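Local coordinates for bacillaene synthase decarboxylase PksI (Bacillus subtilis, PDB 4Q1K), which catalyses the decarboxylation of a carrier-tethered 3-methylglutaconyl group to 3-methylcrotonyl during assembly of the polyketide antibiotic bacillaene, at residues B[84-96]-B[253-266]. The protein carries 1 engineered substitution. Residues are numbered along the deposited sequence; the frame is centred on the assembly and turned at random.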
# COMPACT_ATOMS: atom_id res chain seq x y z
N GLY B 84 11.92 -9.13 -21.44
CA GLY B 84 11.91 -7.69 -21.66
C GLY B 84 12.56 -7.35 -23.01
O GLY B 84 12.67 -8.22 -23.89
N GLY B 85 13.11 -6.14 -23.13
CA GLY B 85 13.63 -5.68 -24.47
C GLY B 85 14.80 -6.59 -24.89
O GLY B 85 15.60 -6.99 -24.07
N THR B 86 14.96 -6.91 -26.18
CA THR B 86 16.19 -7.55 -26.61
C THR B 86 17.35 -6.51 -26.57
O THR B 86 17.07 -5.27 -26.48
CB THR B 86 16.07 -8.05 -28.06
OG1 THR B 86 15.81 -6.93 -28.91
CG2 THR B 86 14.84 -9.06 -28.16
N GLN B 87 18.59 -7.00 -26.70
CA GLN B 87 19.75 -6.12 -26.66
C GLN B 87 19.63 -5.16 -27.87
O GLN B 87 19.78 -3.95 -27.76
CB GLN B 87 21.00 -6.94 -26.67
CG GLN B 87 22.26 -6.07 -26.56
CD GLN B 87 23.52 -6.94 -26.43
OE1 GLN B 87 23.55 -8.04 -26.91
NE2 GLN B 87 24.52 -6.46 -25.74
N GLU B 88 19.26 -5.74 -29.02
CA GLU B 88 19.15 -4.93 -30.25
C GLU B 88 18.01 -3.91 -30.12
O GLU B 88 18.16 -2.73 -30.47
CB GLU B 88 18.95 -5.84 -31.47
CG GLU B 88 18.74 -5.13 -32.78
CD GLU B 88 19.98 -4.37 -33.31
OE1 GLU B 88 21.01 -4.15 -32.58
OE2 GLU B 88 19.92 -3.97 -34.51
N GLY B 89 16.86 -4.35 -29.57
CA GLY B 89 15.76 -3.41 -29.26
C GLY B 89 16.19 -2.24 -28.41
O GLY B 89 15.81 -1.08 -28.68
N LEU B 90 16.91 -2.53 -27.35
CA LEU B 90 17.34 -1.42 -26.46
C LEU B 90 18.34 -0.50 -27.16
O LEU B 90 18.32 0.73 -26.98
CB LEU B 90 17.98 -1.98 -25.17
CG LEU B 90 16.95 -2.78 -24.32
CD1 LEU B 90 17.77 -3.36 -23.21
CD2 LEU B 90 15.84 -1.88 -23.81
N LEU B 91 19.21 -1.08 -27.99
CA LEU B 91 20.26 -0.28 -28.64
C LEU B 91 19.60 0.65 -29.68
O LEU B 91 20.11 1.74 -29.95
CB LEU B 91 21.28 -1.21 -29.41
CG LEU B 91 22.24 -1.88 -28.43
CD1 LEU B 91 23.06 -3.03 -28.99
CD2 LEU B 91 23.13 -0.77 -27.82
N ARG B 92 18.49 0.18 -30.23
CA ARG B 92 17.72 0.92 -31.22
C ARG B 92 17.14 2.17 -30.57
O ARG B 92 17.18 3.25 -31.15
CB ARG B 92 16.60 0.06 -31.80
CG ARG B 92 17.10 -1.15 -32.58
CD ARG B 92 17.28 -0.81 -34.05
NE ARG B 92 16.00 -0.73 -34.76
CZ ARG B 92 15.16 -1.74 -34.88
NH1 ARG B 92 15.44 -2.92 -34.35
NH2 ARG B 92 14.02 -1.58 -35.54
N ILE B 93 16.59 2.02 -29.37
CA ILE B 93 16.06 3.20 -28.68
C ILE B 93 17.25 4.13 -28.29
O ILE B 93 17.13 5.36 -28.34
CB ILE B 93 15.29 2.82 -27.36
CG1 ILE B 93 14.10 1.87 -27.68
CG2 ILE B 93 14.83 4.11 -26.69
CD1 ILE B 93 13.34 1.36 -26.38
N GLN B 94 18.40 3.55 -27.89
CA GLN B 94 19.53 4.41 -27.47
C GLN B 94 19.94 5.27 -28.68
O GLN B 94 20.18 6.48 -28.53
CB GLN B 94 20.68 3.55 -26.94
CG GLN B 94 21.86 4.30 -26.31
CD GLN B 94 22.82 4.94 -27.29
OE1 GLN B 94 22.88 4.55 -28.46
NE2 GLN B 94 23.53 5.99 -26.83
N GLN B 95 19.93 4.65 -29.86
CA GLN B 95 20.30 5.35 -31.11
C GLN B 95 19.27 6.40 -31.56
O GLN B 95 19.54 7.17 -32.48
CB GLN B 95 20.48 4.35 -32.23
CG GLN B 95 21.75 3.52 -32.26
CD GLN B 95 21.73 2.65 -33.50
OE1 GLN B 95 21.73 3.18 -34.62
NE2 GLN B 95 21.62 1.33 -33.33
N GLY B 96 18.10 6.46 -30.91
CA GLY B 96 17.02 7.29 -31.31
C GLY B 96 16.27 6.73 -32.51
O GLY B 96 15.47 7.42 -33.12
N PHE B 253 18.35 8.35 -22.22
CA PHE B 253 18.62 7.17 -23.03
C PHE B 253 19.73 7.37 -24.06
O PHE B 253 20.33 6.45 -24.51
CB PHE B 253 17.34 6.69 -23.74
CG PHE B 253 17.13 5.20 -23.74
CD1 PHE B 253 15.94 4.68 -23.31
CD2 PHE B 253 18.09 4.33 -24.18
CE1 PHE B 253 15.72 3.33 -23.30
CE2 PHE B 253 17.87 2.99 -24.18
CZ PHE B 253 16.67 2.48 -23.75
N HIS B 254 19.98 8.58 -24.45
CA HIS B 254 20.78 8.74 -25.64
C HIS B 254 22.22 9.03 -25.35
O HIS B 254 22.96 9.53 -26.17
CB HIS B 254 20.12 9.73 -26.56
CG HIS B 254 18.68 9.41 -26.86
ND1 HIS B 254 18.31 8.30 -27.47
CD2 HIS B 254 17.54 10.09 -26.58
CE1 HIS B 254 17.00 8.28 -27.58
NE2 HIS B 254 16.53 9.37 -27.04
N HIS B 255 22.65 8.67 -24.18
CA HIS B 255 23.98 9.02 -23.81
C HIS B 255 24.89 7.91 -24.20
O HIS B 255 24.52 6.78 -24.13
CB HIS B 255 24.09 9.25 -22.34
CG HIS B 255 23.42 10.48 -21.88
ND1 HIS B 255 23.91 11.67 -22.11
CD2 HIS B 255 22.29 10.66 -21.15
CE1 HIS B 255 23.13 12.58 -21.56
NE2 HIS B 255 22.14 11.96 -20.97
N GLU B 256 26.09 8.23 -24.63
CA GLU B 256 26.99 7.17 -25.05
C GLU B 256 27.16 6.08 -23.97
O GLU B 256 27.36 4.89 -24.28
CB GLU B 256 28.38 7.75 -25.45
CG GLU B 256 29.34 6.64 -25.86
CD GLU B 256 29.03 6.04 -27.24
OE1 GLU B 256 28.41 6.72 -28.08
OE2 GLU B 256 29.40 4.89 -27.51
N GLU B 257 27.17 6.46 -22.69
CA GLU B 257 27.40 5.44 -21.69
C GLU B 257 26.24 4.44 -21.58
O GLU B 257 26.41 3.31 -21.07
CB GLU B 257 27.75 6.05 -20.36
CG GLU B 257 26.59 6.67 -19.66
CD GLU B 257 26.93 6.90 -18.20
OE1 GLU B 257 26.79 8.06 -17.82
OE2 GLU B 257 27.35 5.94 -17.49
N VAL B 258 25.08 4.81 -22.12
CA VAL B 258 23.92 3.86 -22.12
C VAL B 258 24.25 2.73 -23.13
O VAL B 258 24.08 1.54 -22.84
CB VAL B 258 22.59 4.56 -22.48
CG1 VAL B 258 21.49 3.53 -22.76
CG2 VAL B 258 22.17 5.46 -21.30
N LYS B 259 24.78 3.12 -24.30
CA LYS B 259 25.22 2.15 -25.29
C LYS B 259 26.23 1.20 -24.67
O LYS B 259 26.20 -0.01 -24.86
CB LYS B 259 25.80 2.93 -26.53
CG LYS B 259 26.22 2.04 -27.69
CD LYS B 259 26.81 2.92 -28.78
CE LYS B 259 27.23 2.08 -29.97
NZ LYS B 259 27.60 2.91 -31.18
N SER B 260 27.21 1.76 -23.96
CA SER B 260 28.26 0.94 -23.35
C SER B 260 27.67 -0.04 -22.35
O SER B 260 28.09 -1.18 -22.31
CB SER B 260 29.24 1.81 -22.54
OG SER B 260 29.89 2.65 -23.44
N ARG B 261 26.76 0.44 -21.51
CA ARG B 261 26.14 -0.50 -20.51
C ARG B 261 25.28 -1.60 -21.16
O ARG B 261 25.27 -2.73 -20.70
CB ARG B 261 25.31 0.25 -19.46
CG ARG B 261 26.18 1.19 -18.62
CD ARG B 261 25.26 2.20 -17.97
NE ARG B 261 25.97 3.17 -17.13
CZ ARG B 261 25.99 3.12 -15.82
NH1 ARG B 261 25.26 2.18 -15.18
NH2 ARG B 261 26.70 4.06 -15.12
N ILE B 262 24.50 -1.25 -22.18
CA ILE B 262 23.70 -2.27 -22.86
C ILE B 262 24.62 -3.30 -23.48
O ILE B 262 24.35 -4.49 -23.44
CB ILE B 262 22.78 -1.68 -23.96
CG1 ILE B 262 21.77 -0.70 -23.34
CG2 ILE B 262 22.10 -2.76 -24.78
CD1 ILE B 262 20.98 0.08 -24.39
N LYS B 263 25.69 -2.85 -24.12
CA LYS B 263 26.57 -3.82 -24.74
C LYS B 263 27.33 -4.58 -23.75
O LYS B 263 27.54 -5.78 -23.95
CB LYS B 263 27.53 -3.12 -25.71
CG LYS B 263 26.80 -2.74 -26.96
CD LYS B 263 27.79 -2.50 -28.06
CE LYS B 263 28.01 -1.02 -28.21
NZ LYS B 263 28.80 -0.77 -29.46
N GLY B 264 27.73 -3.90 -22.66
CA GLY B 264 28.55 -4.54 -21.61
C GLY B 264 27.81 -5.45 -20.66
O GLY B 264 28.36 -6.46 -20.21
N LEU B 265 26.59 -5.07 -20.29
CA LEU B 265 25.98 -5.71 -19.09
C LEU B 265 24.74 -6.54 -19.46
O LEU B 265 24.09 -7.14 -18.56
CB LEU B 265 25.52 -4.61 -18.05
CG LEU B 265 26.63 -3.60 -17.66
CD1 LEU B 265 26.10 -2.54 -16.72
CD2 LEU B 265 27.79 -4.34 -17.07
N TYR B 266 24.36 -6.54 -20.74
CA TYR B 266 23.12 -7.24 -21.12
C TYR B 266 23.30 -8.75 -20.84
O TYR B 266 22.28 -9.29 -20.33
CB TYR B 266 22.78 -7.07 -22.63
CG TYR B 266 21.39 -7.56 -22.95
CD1 TYR B 266 21.16 -8.92 -23.34
CD2 TYR B 266 20.28 -6.69 -22.91
CE1 TYR B 266 19.87 -9.34 -23.63
CE2 TYR B 266 18.97 -7.14 -23.17
CZ TYR B 266 18.79 -8.46 -23.52
OH TYR B 266 17.53 -8.95 -23.80
O HOH W 1 25.80 6.91 -28.56
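Helix 87-94 and helix 256-265 pack antiparallel (176°), their axes 9.8 Å apart, with Q87 level with Y266 and Q94 with H254. At the N-terminal end of helix 87-94 Y266 OH donates to G85 O over 2.8 Å, while Q87 CB sits over the Y266 ring face, 3.7 Å from its centroid. Q87 NE2 donates to I262 O (3.0 Å) from an extended chain whose CG is trans to the backbone N (chi1 -178°). I262 is a knob among Q87, L90, L91 and Q94: CG2 meets L91 CG, CD1 meets L90 CB. In this crotonase-family chain the last helix, 256-265, thus packs on the helix that follows strand 71-75, and the contact reaches the active site through F253, which packs edge-to-face on the catalytic H249 and stacks on F155. I93 CG2 makes a CH-pi contact over one face of the F253 ring, 3.6 Å from its centroid. Q94 is the reciprocal knob, among E256, V258, K259 and I262. Bent at chi2 (-78°), it brings NE2 to H255 O (3.0 Å), which V258 N approaches from the opposite face, and to a water that donates to E256 OE1. H254 ND1 donates almost straight to Q94 O (2.8 Å), which lies in the imidazole plane near the Schellman motif at G96.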